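Local coordinates for protein adenylyltransferase MntA (Shewanella oneidensis MR-1, PDB 6M6U), which transfers AMP units from ATP onto a tyrosine of its cognate toxin HepT, thereby neutralising the toxin, at residues 18-23 and 42-47. The protein carries 2 engineered substitutions. Residues are numbered along the deposited sequence; the frame is centred on the assembly and turned at random.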
# COMPACT_ATOMS: atom_id res chain seq x y z
N PRO E 18 -31.27 -1.87 10.18
CA PRO E 18 -32.56 -1.54 10.80
C PRO E 18 -32.94 -0.09 10.55
O PRO E 18 -32.10 0.81 10.58
CB PRO E 18 -32.32 -1.81 12.29
CG PRO E 18 -30.84 -1.65 12.46
CD PRO E 18 -30.23 -2.17 11.18
N LYS E 19 -34.24 0.12 10.31
CA LYS E 19 -34.80 1.47 10.18
C LYS E 19 -34.10 2.27 9.09
O LYS E 19 -33.86 3.47 9.23
CB LYS E 19 -34.77 2.21 11.51
CG LYS E 19 -35.53 1.53 12.62
CD LYS E 19 -35.14 2.09 13.97
CE LYS E 19 -33.65 1.86 14.22
NZ LYS E 19 -33.14 2.77 15.27
N LEU E 20 -33.76 1.59 8.00
CA LEU E 20 -33.14 2.26 6.86
C LEU E 20 -34.09 3.31 6.29
O LEU E 20 -35.31 3.13 6.27
CB LEU E 20 -32.79 1.22 5.80
CG LEU E 20 -31.96 1.64 4.59
CD1 LEU E 20 -30.61 2.18 5.04
CD2 LEU E 20 -31.78 0.43 3.68
N GLN E 21 -33.53 4.41 5.82
CA GLN E 21 -34.36 5.49 5.30
C GLN E 21 -33.98 5.92 3.90
O GLN E 21 -34.87 6.28 3.12
CB GLN E 21 -34.30 6.71 6.24
CG GLN E 21 -34.89 6.45 7.62
CD GLN E 21 -34.51 7.52 8.63
OE1 GLN E 21 -33.65 8.36 8.37
NE2 GLN E 21 -35.13 7.48 9.80
N LEU E 22 -32.70 5.90 3.55
CA LEU E 22 -32.26 6.38 2.25
C LEU E 22 -31.09 5.54 1.77
O LEU E 22 -30.19 5.22 2.54
CB LEU E 22 -31.84 7.86 2.31
CG LEU E 22 -32.93 8.90 2.60
CD1 LEU E 22 -32.33 10.22 3.05
CD2 LEU E 22 -33.84 9.11 1.39
N ILE E 23 -31.12 5.16 0.49
CA ILE E 23 -29.98 4.54 -0.19
C ILE E 23 -29.62 5.41 -1.39
O ILE E 23 -30.49 5.74 -2.20
CB ILE E 23 -30.30 3.11 -0.66
CG1 ILE E 23 -30.63 2.19 0.51
CG2 ILE E 23 -29.12 2.54 -1.44
CD1 ILE E 23 -30.94 0.77 0.10
N ILE E 42 -21.59 3.79 -1.98
CA ILE E 42 -22.99 3.74 -1.56
C ILE E 42 -23.13 4.49 -0.25
O ILE E 42 -22.30 4.33 0.66
CB ILE E 42 -23.48 2.29 -1.42
CG1 ILE E 42 -23.28 1.53 -2.73
CG2 ILE E 42 -24.95 2.25 -0.99
CD1 ILE E 42 -23.27 0.03 -2.56
N ALA E 43 -24.17 5.31 -0.14
CA ALA E 43 -24.47 6.06 1.06
C ALA E 43 -25.84 5.66 1.57
O ALA E 43 -26.77 5.45 0.79
CB ALA E 43 -24.42 7.57 0.80
N VAL E 44 -25.97 5.56 2.89
CA VAL E 44 -27.22 5.18 3.52
C VAL E 44 -27.50 6.13 4.67
O VAL E 44 -26.59 6.66 5.31
CB VAL E 44 -27.21 3.72 4.03
CG1 VAL E 44 -27.24 2.75 2.85
CG2 VAL E 44 -25.98 3.47 4.88
N LEU E 45 -28.78 6.37 4.90
CA LEU E 45 -29.25 7.04 6.10
C LEU E 45 -30.21 6.10 6.80
O LEU E 45 -31.17 5.61 6.18
CB LEU E 45 -29.94 8.37 5.78
CG LEU E 45 -30.36 9.22 6.99
CD1 LEU E 45 -29.14 9.72 7.76
CD2 LEU E 45 -31.24 10.38 6.57
N ALA E 46 -29.94 5.81 8.06
CA ALA E 46 -30.83 5.06 8.92
C ALA E 46 -31.24 5.93 10.10
O ALA E 46 -30.70 7.02 10.30
CB ALA E 46 -30.17 3.76 9.40
N ALA E 47 -32.20 5.44 10.89
CA ALA E 47 -32.65 6.19 12.06
C ALA E 47 -31.50 6.42 13.04
O ALA E 47 -31.37 7.52 13.60
CB ALA E 47 -33.80 5.46 12.74
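Strands 20-23 and 42-46 run antiparallel, their axes 158° apart, and Q21 and L22 together face L45. Both donate to its carbonyl: Q21 N lies 2.7 Å from L45 O, and L22 N 3.1 Å from the same oxygen. With L20 opposite A46 but L22 opposite L45, the register slips by one residue, which defines a classic beta bulge. L45 N returns a 3.0 Å bond to L22 O, and A47 N reaches K19 O beyond the strand ends. The pairing joins two central strands of the nucleotidyltransferase sheet; the second enters the contact just after E41, an engineered residue at a magnesium-binding position. On one face, L22 and L45 lie side by side, CD1 of L22 3.7 Å from CD2 of L45, with F103 of helix 97-125 also against L22. On the other, L20 crosses V44 nearly perpendicularly, its CD1 3.9 Å from V44 CB, while I23 runs alongside V44; L13 of helix 6-16 touches both I23 and V44. Q21, extended beyond CG (chi2 165°), carries OE1 to 3.6 Å from L45 CD2, while NE2 packs 3.6 Å from A47 CA. A bend at chi3 (-61°) folds K19 along A47 CB, its NZ salt-bridged to D48.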